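Local coordinates for 432aa long hypothetical deoxyribodipyrimidine photolyase (Sulfolobus tokodaii, PDB 2E0I), which probably repairs pyrimidine dimers in DNA with light energy, carrying one FAD for catalysis and a second FAD that probably harvests light, at residues I6-L11 and I93-D98; D15-N20 and S226-Y231; V29-I34 and R71-F76. All blocks are in the same frame, centred on the assembly; numbering follows the deposited sequence.

Contact 1: residues I6-L11 and I93-D98. With FAD (flavin-adenine dinucleotide), chain F.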
loop_
_atom_site.group_PDB
_atom_site.type_symbol
_atom_site.label_atom_id
_atom_site.label_comp_id
_atom_site.label_asym_id
_atom_site.label_seq_id
_atom_site.Cartn_x
_atom_site.Cartn_y
_atom_site.Cartn_z
ATOM N N ILE A 6 -17.306 -12.506 2.525
ATOM C CA ILE A 6 -16.597 -11.607 3.426
ATOM C C ILE A 6 -15.662 -10.659 2.689
ATOM O O ILE A 6 -14.685 -11.096 2.070
ATOM C CB ILE A 6 -15.745 -12.390 4.479
ATOM C CG1 ILE A 6 -16.633 -13.324 5.312
ATOM C CG2 ILE A 6 -15.021 -11.409 5.404
ATOM C CD1 ILE A 6 -15.838 -14.204 6.261
ATOM N N PHE A 7 -15.965 -9.363 2.755
ATOM C CA PHE A 7 -15.121 -8.348 2.135
ATOM C C PHE A 7 -13.926 -8.149 3.047
ATOM O O PHE A 7 -14.010 -8.359 4.254
ATOM C CB PHE A 7 -15.856 -7.016 2.028
ATOM C CG PHE A 7 -16.972 -7.016 1.046
ATOM C CD1 PHE A 7 -16.748 -6.647 -0.270
ATOM C CD2 PHE A 7 -18.255 -7.378 1.439
ATOM C CE1 PHE A 7 -17.785 -6.633 -1.192
ATOM C CE2 PHE A 7 -19.309 -7.368 0.526
ATOM C CZ PHE A 7 -19.071 -6.993 -0.799
ATOM N N ARG A 8 -12.807 -7.739 2.475
ATOM C CA ARG A 8 -11.634 -7.479 3.288
ATOM C C ARG A 8 -10.815 -6.350 2.708
ATOM O O ARG A 8 -10.595 -5.342 3.362
ATOM C CB ARG A 8 -10.767 -8.733 3.380
ATOM C CG ARG A 8 -11.454 -9.921 4.011
ATOM C CD ARG A 8 -11.075 -11.148 3.239
ATOM N NE ARG A 8 -10.773 -12.253 4.126
ATOM C CZ ARG A 8 -10.006 -13.281 3.789
ATOM N NH1 ARG A 8 -9.464 -13.336 2.575
ATOM N NH2 ARG A 8 -9.774 -14.249 4.671
ATOM N N ARG A 9 -10.419 -6.524 1.453
ATOM C CA ARG A 9 -9.553 -5.599 0.739
ATOM C C ARG A 9 -10.075 -5.415 -0.686
ATOM O O ARG A 9 -9.365 -4.879 -1.553
ATOM C CB ARG A 9 -8.192 -6.264 0.650
ATOM C CG ARG A 9 -7.015 -5.467 0.998
ATOM C CD ARG A 9 -5.800 -6.401 0.948
ATOM N NE ARG A 9 -5.144 -6.013 -0.249
ATOM C CZ ARG A 9 -4.559 -6.710 -1.203
ATOM N NH1 ARG A 9 -4.086 -5.963 -2.167
ATOM N NH2 ARG A 9 -4.421 -8.030 -1.247
ATOM N N ASP A 10 -11.288 -5.911 -0.931
ATOM C CA ASP A 10 -11.954 -5.869 -2.243
ATOM C C ASP A 10 -13.247 -5.069 -2.117
ATOM O O ASP A 10 -14.324 -5.548 -2.472
ATOM C CB ASP A 10 -12.282 -7.302 -2.682
ATOM C CG ASP A 10 -12.895 -8.156 -1.536
ATOM O OD1 ASP A 10 -13.160 -7.624 -0.435
ATOM O OD2 ASP A 10 -13.115 -9.373 -1.728
ATOM N N LEU A 11 -13.127 -3.839 -1.634
ATOM C CA LEU A 11 -14.286 -2.990 -1.386
ATOM C C LEU A 11 -15.051 -2.463 -2.600
ATOM O O LEU A 11 -15.049 -1.256 -2.874
ATOM C CB LEU A 11 -13.856 -1.831 -0.487
ATOM C CG LEU A 11 -13.030 -2.270 0.728
ATOM C CD1 LEU A 11 -12.904 -1.128 1.693
ATOM C CD2 LEU A 11 -13.687 -3.447 1.417
ATOM N N ILE A 93 -19.015 -20.104 2.755
ATOM C CA ILE A 93 -18.404 -18.805 2.991
ATOM C C ILE A 93 -17.449 -18.551 1.837
ATOM O O ILE A 93 -16.582 -19.381 1.552
ATOM C CB ILE A 93 -17.625 -18.792 4.321
ATOM C CG1 ILE A 93 -18.609 -18.784 5.504
ATOM C CG2 ILE A 93 -16.684 -17.599 4.356
ATOM C CD1 ILE A 93 -17.939 -18.847 6.861
ATOM N N TYR A 94 -17.620 -17.419 1.160
ATOM C CA TYR A 94 -16.759 -17.085 0.034
ATOM C C TYR A 94 -15.862 -15.900 0.356
ATOM O O TYR A 94 -16.259 -15.001 1.087
ATOM C CB TYR A 94 -17.594 -16.740 -1.198
ATOM C CG TYR A 94 -18.358 -17.887 -1.820
ATOM C CD1 TYR A 94 -19.449 -18.455 -1.175
ATOM C CD2 TYR A 94 -17.989 -18.395 -3.065
ATOM C CE1 TYR A 94 -20.153 -19.499 -1.749
ATOM C CE2 TYR A 94 -18.686 -19.440 -3.650
ATOM C CZ TYR A 94 -19.765 -19.989 -2.987
ATOM O OH TYR A 94 -20.441 -21.044 -3.549
ATOM N N VAL A 95 -14.649 -15.906 -0.187
ATOM C CA VAL A 95 -13.699 -14.806 0.005
ATOM C C VAL A 95 -12.663 -14.808 -1.098
ATOM O O VAL A 95 -12.627 -15.698 -1.943
ATOM C CB VAL A 95 -12.912 -14.899 1.337
ATOM C CG1 VAL A 95 -13.871 -15.023 2.496
ATOM C CG2 VAL A 95 -11.943 -16.067 1.298
ATOM N N ASN A 96 -11.816 -13.794 -1.079
ATOM C CA ASN A 96 -10.739 -13.682 -2.042
ATOM C C ASN A 96 -9.470 -13.851 -1.218
ATOM O O ASN A 96 -9.208 -13.075 -0.306
ATOM C CB ASN A 96 -10.768 -12.307 -2.709
ATOM C CG ASN A 96 -11.850 -12.194 -3.756
ATOM O OD1 ASN A 96 -12.538 -11.184 -3.843
ATOM N ND2 ASN A 96 -11.994 -13.228 -4.574
ATOM N N GLU A 97 -8.698 -14.882 -1.528
ATOM C CA GLU A 97 -7.470 -15.171 -0.805
ATOM C C GLU A 97 -6.502 -14.004 -0.885
ATOM O O GLU A 97 -6.532 -13.235 -1.840
ATOM C CB GLU A 97 -6.801 -16.389 -1.413
ATOM C CG GLU A 97 -6.224 -16.093 -2.779
ATOM C CD GLU A 97 -5.477 -17.263 -3.364
ATOM O OE1 GLU A 97 -4.911 -17.107 -4.474
ATOM O OE2 GLU A 97 -5.457 -18.333 -2.712
ATOM N N ASP A 98 -5.654 -13.864 0.127
ATOM C CA ASP A 98 -4.651 -12.811 0.122
ATOM C C ASP A 98 -3.310 -13.534 0.206
ATOM O O ASP A 98 -3.269 -14.756 0.239
ATOM C CB ASP A 98 -4.830 -11.838 1.293
ATOM C CG ASP A 98 -4.294 -10.431 0.984
ATOM O OD1 ASP A 98 -3.304 -10.303 0.228
ATOM O OD2 ASP A 98 -4.856 -9.445 1.509
HETATM P PA FAD F . -2.727 -5.606 7.914
HETATM O O1A FAD F . -1.582 -4.939 7.253
HETATM O O2A FAD F . -3.778 -4.911 8.688
HETATM O O5B FAD F . -1.896 -6.197 9.160
HETATM C C5B FAD F . -2.471 -7.198 10.008
HETATM C C4B FAD F . -1.467 -7.709 11.044
HETATM O O4B FAD F . -0.168 -7.764 10.422
HETATM C C3B FAD F . -1.324 -6.739 12.218
HETATM O O3B FAD F . -0.830 -7.441 13.362
HETATM C C2B FAD F . -0.262 -5.782 11.679
HETATM O O2B FAD F . 0.394 -5.137 12.773
HETATM C C1B FAD F . 0.693 -6.801 11.055
HETATM N N9A FAD F . 1.615 -6.168 10.080
HETATM C C8A FAD F . 1.259 -5.388 9.060
HETATM N N7A FAD F . 2.334 -5.032 8.361
HETATM C C5A FAD F . 3.391 -5.592 8.939
HETATM C C6A FAD F . 4.752 -5.610 8.660
HETATM N N6A FAD F . 5.238 -4.915 7.636
HETATM N N1A FAD F . 5.573 -6.314 9.453
HETATM C C2A FAD F . 5.107 -6.980 10.496
HETATM N N3A FAD F . 3.818 -6.982 10.790
HETATM C C4A FAD F . 2.937 -6.309 10.038
HETATM N N1 FAD F . -9.539 -5.937 6.757
HETATM C C2 FAD F . -10.574 -6.545 7.478
HETATM O O2 FAD F . -11.167 -7.514 7.007
HETATM N N3 FAD F . -10.894 -6.074 8.757
HETATM C C4 FAD F . -10.175 -5.008 9.315
HETATM O O4 FAD F . -10.465 -4.593 10.437
HETATM C C4X FAD F . -9.135 -4.419 8.602
HETATM N N5 FAD F . -8.369 -3.398 9.182
HETATM C C5X FAD F . -7.308 -2.821 8.474
HETATM C C6 FAD F . -6.498 -1.872 9.092
HETATM C C7 FAD F . -5.384 -1.359 8.433
HETATM C C7M FAD F . -4.507 -0.321 9.138
HETATM C C8 FAD F . -5.085 -1.798 7.146
HETATM C C8M FAD F . -3.868 -1.256 6.394
HETATM C C9 FAD F . -5.900 -2.741 6.525
HETATM C C9A FAD F . -7.014 -3.256 7.183
HETATM N N10 FAD F . -7.810 -4.248 6.588
HETATM C C10 FAD F . -8.822 -4.878 7.325
HETATM C "C1'" FAD F . -7.540 -4.704 5.204
HETATM C "C2'" FAD F . -6.424 -5.746 5.127
HETATM O "O2'" FAD F . -5.425 -5.308 4.201
HETATM C "C3'" FAD F . -6.987 -7.106 4.702
HETATM O "O3'" FAD F . -7.895 -7.580 5.701
HETATM C "C4'" FAD F . -5.862 -8.125 4.509
HETATM O "O4'" FAD F . -6.400 -9.306 3.907
HETATM C "C5'" FAD F . -5.213 -8.483 5.849
HETATM O "O5'" FAD F . -3.820 -8.766 5.698
HETATM P P FAD F . -2.737 -7.590 5.893
HETATM O O1P FAD F . -1.403 -8.231 5.918
HETATM O O2P FAD F . -2.985 -6.513 4.908
HETATM O O3P FAD F . -3.085 -7.084 7.381
#

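Contact 2: residues D15-N20 and S226-Y231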
loop_
_atom_site.group_PDB
_atom_site.type_symbol
_atom_site.label_atom_id
_atom_site.label_comp_id
_atom_site.label_asym_id
_atom_site.label_seq_id
_atom_site.Cartn_x
_atom_site.Cartn_y
_atom_site.Cartn_z
ATOM N N ASP A 15 -16.752 -6.543 -10.713
ATOM C CA ASP A 15 -15.584 -7.378 -10.986
ATOM C C ASP A 15 -14.889 -7.861 -9.727
ATOM O O ASP A 15 -13.697 -7.660 -9.530
ATOM C CB ASP A 15 -14.576 -6.648 -11.894
ATOM C CG ASP A 15 -13.479 -7.589 -12.435
ATOM O OD1 ASP A 15 -13.797 -8.724 -12.874
ATOM O OD2 ASP A 15 -12.292 -7.194 -12.430
ATOM N N ASN A 16 -15.654 -8.504 -8.865
ATOM C CA ASN A 16 -15.106 -9.052 -7.642
ATOM C C ASN A 16 -15.264 -10.554 -7.809
ATOM O O ASN A 16 -16.369 -11.085 -7.698
ATOM C CB ASN A 16 -15.894 -8.550 -6.437
ATOM C CG ASN A 16 -15.316 -9.034 -5.128
ATOM O OD1 ASN A 16 -15.205 -8.267 -4.171
ATOM N ND2 ASN A 16 -14.953 -10.316 -5.070
ATOM N N THR A 17 -14.147 -11.226 -8.088
ATOM C CA THR A 17 -14.126 -12.666 -8.330
ATOM C C THR A 17 -14.913 -13.510 -7.332
ATOM O O THR A 17 -15.917 -14.136 -7.677
ATOM C CB THR A 17 -12.683 -13.191 -8.382
ATOM O OG1 THR A 17 -11.905 -12.357 -9.254
ATOM C CG2 THR A 17 -12.662 -14.621 -8.913
ATOM N N GLY A 18 -14.456 -13.527 -6.090
ATOM C CA GLY A 18 -15.138 -14.317 -5.093
ATOM C C GLY A 18 -16.595 -13.949 -4.969
ATOM O O GLY A 18 -17.459 -14.817 -4.851
ATOM N N LEU A 19 -16.882 -12.653 -5.000
ATOM C CA LEU A 19 -18.257 -12.211 -4.868
ATOM C C LEU A 19 -19.082 -12.735 -6.034
ATOM O O LEU A 19 -20.226 -13.158 -5.851
ATOM C CB LEU A 19 -18.318 -10.686 -4.800
ATOM C CG LEU A 19 -19.725 -10.097 -4.666
ATOM C CD1 LEU A 19 -20.418 -10.678 -3.437
ATOM C CD2 LEU A 19 -19.638 -8.572 -4.606
ATOM N N ASN A 20 -18.495 -12.719 -7.232
ATOM C CA ASN A 20 -19.184 -13.211 -8.423
ATOM C C ASN A 20 -19.576 -14.665 -8.249
ATOM O O ASN A 20 -20.740 -15.012 -8.429
ATOM C CB ASN A 20 -18.311 -13.082 -9.663
ATOM C CG ASN A 20 -18.326 -11.695 -10.237
ATOM O OD1 ASN A 20 -19.268 -10.927 -10.027
ATOM N ND2 ASN A 20 -17.292 -11.368 -10.994
ATOM N N SER A 226 -10.992 -2.892 -9.577
ATOM C CA SER A 226 -10.137 -4.061 -9.705
ATOM C C SER A 226 -8.889 -3.822 -10.546
ATOM O O SER A 226 -8.847 -2.948 -11.406
ATOM C CB SER A 226 -10.907 -5.231 -10.292
ATOM O OG SER A 226 -10.783 -5.232 -11.695
ATOM N N MET A 227 -7.874 -4.629 -10.266
ATOM C CA MET A 227 -6.581 -4.598 -10.942
ATOM C C MET A 227 -6.818 -4.748 -12.443
ATOM O O MET A 227 -6.147 -4.122 -13.273
ATOM C CB MET A 227 -5.755 -5.774 -10.421
ATOM C CG MET A 227 -4.264 -5.582 -10.450
ATOM S SD MET A 227 -3.708 -4.227 -9.421
ATOM C CE MET A 227 -2.076 -4.017 -10.170
ATOM N N ARG A 228 -7.794 -5.594 -12.764
ATOM C CA ARG A 228 -8.191 -5.883 -14.128
ATOM C C ARG A 228 -8.861 -4.673 -14.784
ATOM O O ARG A 228 -8.682 -4.428 -15.981
ATOM C CB ARG A 228 -9.130 -7.087 -14.128
ATOM C CG ARG A 228 -8.428 -8.391 -13.768
ATOM C CD ARG A 228 -9.415 -9.527 -13.640
ATOM N NE ARG A 228 -10.367 -9.278 -12.562
ATOM C CZ ARG A 228 -10.069 -9.370 -11.268
ATOM N NH1 ARG A 228 -8.839 -9.711 -10.901
ATOM N NH2 ARG A 228 -11.000 -9.124 -10.345
ATOM N N GLU A 229 -9.632 -3.920 -14.004
ATOM C CA GLU A 229 -10.298 -2.743 -14.533
ATOM C C GLU A 229 -9.270 -1.660 -14.841
ATOM O O GLU A 229 -9.307 -1.048 -15.903
ATOM C CB GLU A 229 -11.332 -2.216 -13.538
ATOM C CG GLU A 229 -12.529 -3.135 -13.369
ATOM C CD GLU A 229 -13.657 -2.533 -12.516
ATOM O OE1 GLU A 229 -13.469 -2.350 -11.284
ATOM O OE2 GLU A 229 -14.738 -2.250 -13.093
ATOM N N ALA A 230 -8.351 -1.428 -13.912
ATOM C CA ALA A 230 -7.322 -0.413 -14.106
ATOM C C ALA A 230 -6.565 -0.767 -15.364
ATOM O O ALA A 230 -6.248 0.097 -16.190
ATOM C CB ALA A 230 -6.363 -0.399 -12.929
ATOM N N TYR A 231 -6.287 -2.059 -15.502
ATOM C CA TYR A 231 -5.544 -2.556 -16.641
ATOM C C TYR A 231 -6.215 -2.293 -17.978
ATOM O O TYR A 231 -5.613 -1.728 -18.871
ATOM C CB TYR A 231 -5.287 -4.055 -16.494
ATOM C CG TYR A 231 -4.638 -4.653 -17.716
ATOM C CD1 TYR A 231 -3.268 -4.517 -17.946
ATOM C CD2 TYR A 231 -5.406 -5.318 -18.667
ATOM C CE1 TYR A 231 -2.688 -5.033 -19.096
ATOM C CE2 TYR A 231 -4.842 -5.832 -19.815
ATOM C CZ TYR A 231 -3.489 -5.691 -20.026
ATOM O OH TYR A 231 -2.959 -6.235 -21.166
#

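Contact 3: residues V29-I34 and R71-F76. With FAD (flavin-adenine dinucleotide), chain F.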
loop_
_atom_site.group_PDB
_atom_site.type_symbol
_atom_site.label_atom_id
_atom_site.label_comp_id
_atom_site.label_asym_id
_atom_site.label_seq_id
_atom_site.Cartn_x
_atom_site.Cartn_y
_atom_site.Cartn_z
ATOM N N VAL A 29 -26.938 -14.127 -0.744
ATOM C CA VAL A 29 -25.590 -13.857 -0.291
ATOM C C VAL A 29 -25.595 -12.705 0.705
ATOM O O VAL A 29 -26.078 -11.607 0.413
ATOM C CB VAL A 29 -24.666 -13.495 -1.466
ATOM C CG1 VAL A 29 -23.334 -12.991 -0.943
ATOM C CG2 VAL A 29 -24.458 -14.700 -2.347
ATOM N N ILE A 30 -25.061 -12.956 1.890
ATOM C CA ILE A 30 -24.998 -11.919 2.903
ATOM C C ILE A 30 -23.622 -11.253 2.866
ATOM O O ILE A 30 -22.606 -11.888 3.153
ATOM C CB ILE A 30 -25.251 -12.499 4.304
ATOM C CG1 ILE A 30 -26.627 -13.166 4.341
ATOM C CG2 ILE A 30 -25.180 -11.396 5.340
ATOM C CD1 ILE A 30 -26.988 -13.752 5.675
ATOM N N PRO A 31 -23.574 -9.962 2.496
ATOM C CA PRO A 31 -22.306 -9.225 2.426
ATOM C C PRO A 31 -21.813 -8.879 3.827
ATOM O O PRO A 31 -22.481 -8.181 4.584
ATOM C CB PRO A 31 -22.666 -8.001 1.591
ATOM C CG PRO A 31 -24.095 -7.745 1.991
ATOM C CD PRO A 31 -24.707 -9.125 2.055
ATOM N N VAL A 32 -20.627 -9.367 4.161
ATOM C CA VAL A 32 -20.073 -9.160 5.487
ATOM C C VAL A 32 -18.708 -8.499 5.525
ATOM O O VAL A 32 -17.900 -8.674 4.622
ATOM C CB VAL A 32 -19.949 -10.530 6.217
ATOM C CG1 VAL A 32 -19.002 -10.435 7.399
ATOM C CG2 VAL A 32 -21.313 -11.001 6.675
ATOM N N PHE A 33 -18.473 -7.711 6.569
ATOM C CA PHE A 33 -17.162 -7.109 6.803
ATOM C C PHE A 33 -16.890 -7.280 8.295
ATOM O O PHE A 33 -17.729 -6.933 9.129
ATOM C CB PHE A 33 -17.081 -5.631 6.460
ATOM C CG PHE A 33 -15.748 -5.033 6.798
ATOM C CD1 PHE A 33 -15.547 -4.384 8.022
ATOM C CD2 PHE A 33 -14.664 -5.183 5.932
ATOM C CE1 PHE A 33 -14.275 -3.887 8.388
ATOM C CE2 PHE A 33 -13.386 -4.693 6.282
ATOM C CZ PHE A 33 -13.192 -4.044 7.514
ATOM N N ILE A 34 -15.727 -7.829 8.625
ATOM C CA ILE A 34 -15.373 -8.065 10.006
ATOM C C ILE A 34 -14.290 -7.117 10.481
ATOM O O ILE A 34 -13.177 -7.116 9.945
ATOM C CB ILE A 34 -14.871 -9.510 10.190
ATOM C CG1 ILE A 34 -15.977 -10.494 9.802
ATOM C CG2 ILE A 34 -14.411 -9.724 11.628
ATOM C CD1 ILE A 34 -15.539 -11.929 9.807
ATOM N N ARG A 71 -27.488 -4.416 2.675
ATOM C CA ARG A 71 -26.622 -3.491 3.393
ATOM C C ARG A 71 -25.455 -4.294 3.904
ATOM O O ARG A 71 -25.517 -5.519 3.991
ATOM C CB ARG A 71 -27.330 -2.825 4.585
ATOM C CG ARG A 71 -27.529 -3.730 5.793
ATOM C CD ARG A 71 -28.086 -2.957 6.988
ATOM N NE ARG A 71 -28.414 -3.825 8.130
ATOM C CZ ARG A 71 -27.520 -4.418 8.915
ATOM N NH1 ARG A 71 -26.225 -4.251 8.702
ATOM N NH2 ARG A 71 -27.915 -5.185 9.916
ATOM N N LEU A 72 -24.387 -3.593 4.239
ATOM C CA LEU A 72 -23.201 -4.239 4.750
ATOM C C LEU A 72 -23.473 -4.738 6.178
ATOM O O LEU A 72 -23.923 -3.981 7.042
ATOM C CB LEU A 72 -22.037 -3.248 4.736
ATOM C CG LEU A 72 -20.678 -3.864 5.030
ATOM C CD1 LEU A 72 -20.419 -4.989 4.031
ATOM C CD2 LEU A 72 -19.600 -2.789 4.948
ATOM N N ASN A 73 -23.215 -6.023 6.401
ATOM C CA ASN A 73 -23.406 -6.654 7.699
ATOM C C ASN A 73 -22.067 -6.650 8.419
ATOM O O ASN A 73 -21.153 -7.388 8.042
ATOM C CB ASN A 73 -23.888 -8.090 7.501
ATOM C CG ASN A 73 -25.285 -8.158 6.904
ATOM O OD1 ASN A 73 -26.289 -8.046 7.613
ATOM N ND2 ASN A 73 -25.354 -8.325 5.592
ATOM N N VAL A 74 -21.954 -5.827 9.460
ATOM C CA VAL A 74 -20.698 -5.706 10.192
ATOM C C VAL A 74 -20.628 -6.477 11.506
ATOM O O VAL A 74 -21.586 -6.521 12.274
ATOM C CB VAL A 74 -20.376 -4.225 10.474
ATOM C CG1 VAL A 74 -19.044 -4.108 11.192
ATOM C CG2 VAL A 74 -20.357 -3.446 9.166
ATOM N N PHE A 75 -19.467 -7.078 11.752
ATOM C CA PHE A 75 -19.203 -7.852 12.959
ATOM C C PHE A 75 -17.883 -7.392 13.542
ATOM O O PHE A 75 -17.095 -6.750 12.852
ATOM C CB PHE A 75 -19.118 -9.334 12.617
ATOM C CG PHE A 75 -20.416 -9.917 12.149
ATOM C CD1 PHE A 75 -21.339 -10.409 13.069
ATOM C CD2 PHE A 75 -20.738 -9.946 10.789
ATOM C CE1 PHE A 75 -22.568 -10.921 12.649
ATOM C CE2 PHE A 75 -21.964 -10.457 10.349
ATOM C CZ PHE A 75 -22.885 -10.947 11.284
ATOM N N PHE A 76 -17.630 -7.721 14.800
ATOM C CA PHE A 76 -16.384 -7.308 15.430
ATOM C C PHE A 76 -15.698 -8.481 16.101
ATOM O O PHE A 76 -16.361 -9.333 16.700
ATOM C CB PHE A 76 -16.652 -6.200 16.456
ATOM C CG PHE A 76 -15.416 -5.694 17.134
ATOM C CD1 PHE A 76 -14.555 -4.818 16.477
ATOM C CD2 PHE A 76 -15.083 -6.134 18.416
ATOM C CE1 PHE A 76 -13.374 -4.385 17.086
ATOM C CE2 PHE A 76 -13.910 -5.712 19.034
ATOM C CZ PHE A 76 -13.051 -4.834 18.365
HETATM P PA FAD F . -2.727 -5.606 7.914
HETATM O O1A FAD F . -1.582 -4.939 7.253
HETATM O O2A FAD F . -3.778 -4.911 8.688
HETATM O O5B FAD F . -1.896 -6.197 9.160
HETATM C C5B FAD F . -2.471 -7.198 10.008
HETATM C C4B FAD F . -1.467 -7.709 11.044
HETATM O O4B FAD F . -0.168 -7.764 10.422
HETATM C C3B FAD F . -1.324 -6.739 12.218
HETATM O O3B FAD F . -0.830 -7.441 13.362
HETATM C C2B FAD F . -0.262 -5.782 11.679
HETATM O O2B FAD F . 0.394 -5.137 12.773
HETATM C C1B FAD F . 0.693 -6.801 11.055
HETATM N N9A FAD F . 1.615 -6.168 10.080
HETATM C C8A FAD F . 1.259 -5.388 9.060
HETATM N N7A FAD F . 2.334 -5.032 8.361
HETATM C C5A FAD F . 3.391 -5.592 8.939
HETATM C C6A FAD F . 4.752 -5.610 8.660
HETATM N N6A FAD F . 5.238 -4.915 7.636
HETATM N N1A FAD F . 5.573 -6.314 9.453
HETATM C C2A FAD F . 5.107 -6.980 10.496
HETATM N N3A FAD F . 3.818 -6.982 10.790
HETATM C C4A FAD F . 2.937 -6.309 10.038
HETATM N N1 FAD F . -9.539 -5.937 6.757
HETATM C C2 FAD F . -10.574 -6.545 7.478
HETATM O O2 FAD F . -11.167 -7.514 7.007
HETATM N N3 FAD F . -10.894 -6.074 8.757
HETATM C C4 FAD F . -10.175 -5.008 9.315
HETATM O O4 FAD F . -10.465 -4.593 10.437
HETATM C C4X FAD F . -9.135 -4.419 8.602
HETATM N N5 FAD F . -8.369 -3.398 9.182
HETATM C C5X FAD F . -7.308 -2.821 8.474
HETATM C C6 FAD F . -6.498 -1.872 9.092
HETATM C C7 FAD F . -5.384 -1.359 8.433
HETATM C C7M FAD F . -4.507 -0.321 9.138
HETATM C C8 FAD F . -5.085 -1.798 7.146
HETATM C C8M FAD F . -3.868 -1.256 6.394
HETATM C C9 FAD F . -5.900 -2.741 6.525
HETATM C C9A FAD F . -7.014 -3.256 7.183
HETATM N N10 FAD F . -7.810 -4.248 6.588
HETATM C C10 FAD F . -8.822 -4.878 7.325
HETATM C "C1'" FAD F . -7.540 -4.704 5.204
HETATM C "C2'" FAD F . -6.424 -5.746 5.127
HETATM O "O2'" FAD F . -5.425 -5.308 4.201
HETATM C "C3'" FAD F . -6.987 -7.106 4.702
HETATM O "O3'" FAD F . -7.895 -7.580 5.701
HETATM C "C4'" FAD F . -5.862 -8.125 4.509
HETATM O "O4'" FAD F . -6.400 -9.306 3.907
HETATM C "C5'" FAD F . -5.213 -8.483 5.849
HETATM O "O5'" FAD F . -3.820 -8.766 5.698
HETATM P P FAD F . -2.737 -7.590 5.893
HETATM O O1P FAD F . -1.403 -8.231 5.918
HETATM O O2P FAD F . -2.985 -6.513 4.908
HETATM O O3P FAD F . -3.085 -7.084 7.381
#

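Contact 1: residues I6-L11 and I93-D98
Ile6 and Tyr94 join two neighbouring parallel strands, and Arg9 meets Asp98 where the loops leave them: this is the switch point of a Rossmann-like alpha/beta sheet of order 3-2-1-4-5, between strands 2-7 and 92-96. Chain connections run off in opposite senses here, and the loops form the crevice usual for ligand binding in such folds, where an FAD binds. On the strands, Ile6 N donates to Tyr94 O at 3.1 Å in a nearly straight bond (166°). Apolar contact accompanies it, with Ile6 CB 3.8 Å from Val95 CG1. The Val95 side chain also covers one face of the Arg8 guanidinium. At that group's edge Asn96 O lies near the plane, while NH2 forms a salt bridge to Asp107. Asp10 turns back on the loop, its OD1 accepting from Arg8 N at 2.9 Å on the syn side, somewhat out of the carboxylate plane. Arg9 NH2 pairs with Asp98 OD1 at 2.9 Å; the side chains cross at about a right angle though their planes are 24° apart. Lys221 O holds Arg9 NE. Asp98 OD2 accepts from Arg9 NH2 (3.1 Å), which stands above the carboxylate plane, and from the ribityl hydroxyl O4' of FAD (2.9 Å).

Contact 2: residues D15-N20 and S226-Y231
Asp15 carries the charged part of this buried contact, its OD2 lying 2.8 Å from Arg228 NE in a salt bridge. It joins the residues leading into helix 17-25, which follows strand 2-7, to the start of helix 227-233. The approach is skewed: carboxylate and guanidinium planes stand 71° apart, and the N-H...O angle from NE is only 128°, which makes this a weak hydrogen bond within an ion pair. Arg228 NH2 adds another weak bond, to Asp15 O at 3.2 Å, and has a stronger partner in Asp126. Thr17 OG1 sits over one face of the same guanidinium, 3.5 Å from Arg228 NH2, and is itself hydrogen-bonded to Asp126, so that one carboxylate serves both groups. Among the hydrogen bonds from uncharged donors, Ser226 OG donates to Asp15 OD2 at 2.6 Å, meeting the anti lone pair of OD2, away from OD1; that other oxygen takes Glu156 N. The nearby helix start would probably also favour the negative charge on OD2. Reciprocal bonds fix the serine: Glu229 N donates to Ser226 OG at 2.9 Å, and Ser226 N donates to Glu229 OE1 at 3.1 Å. This exchange is a capping box, with Ser226 as N-cap.

Contact 3: residues V29-I34 and R71-F76
Pro31, Phe33 and their partners Asn73 and Phe75 zip two parallel strands together at one edge of the Rossmann-like sheet, the two strands of a beta-alpha-beta crossover through helix 48-66. The first shell is a backbone ladder: Asn73 N donates to Pro31 O at 2.9 Å, Phe33 N to Asn73 O at 3.1 Å, and Phe75 N to Phe33 O, also at 3.1 Å. The axes diverge by 31°, consistent with the twist of such a sheet. Asn73 adds a second grip on the first rung, for its CG lies close to its own N (chi1 -67°), and ND2 reaches Pro31 O at 3.0 Å from above the carbonyl plane. One carbonyl thus accepts from both backbone and amide, while Ser168 and Thr165 hold OD1 of the same amide and set its rotation.

Side chains on the two faces form the next layer. Where Val32, Ile34, Asn73 and Phe75 point, Val32 CG2 meets the edge of the Phe75 ring, 3.8 Å from CE2, and helix 79-86 packs beyond through Val82. On the face of Phe33, Leu72 CD2 lies 4.1 Å from Phe33 CB, and helix 48-66 covers this side with Leu58 and Leu65. Strand 73-76 ends the sheet, whereas strand 28-35 has strand 2-7 as its other neighbour. Beyond the ladder the FAD isoalloxazine arrives at the strand end: Phe33 CZ lies near its pyrimidine ring, and flavin N3 donates to Ile34 O at 2.8 Å, almost straight (168°).

How the contacts relate
All three contacts are largely buried, but they differ in chemistry. Contacts 1 and 3 belong to one parallel sheet, contact 1 between central strands and contact 3 at its edge; strands 2-7 and 28-35 are neighbours, and Phe7 N probably bonds to Val32 O at 2.8 Å. Both reach the same FAD, contact 1 through a charged loop at its ribityl chain, contact 3 through a backbone carbonyl at the flavin ring. Contact 2 instead joins helix starts by an ion pair and touches contact 1 through Asn16 and Asn96. It does not touch contact 3, although their nearest atoms come within about 4 Å; their centres are about 20 Å apart. Its segments are over 200 positions apart in sequence.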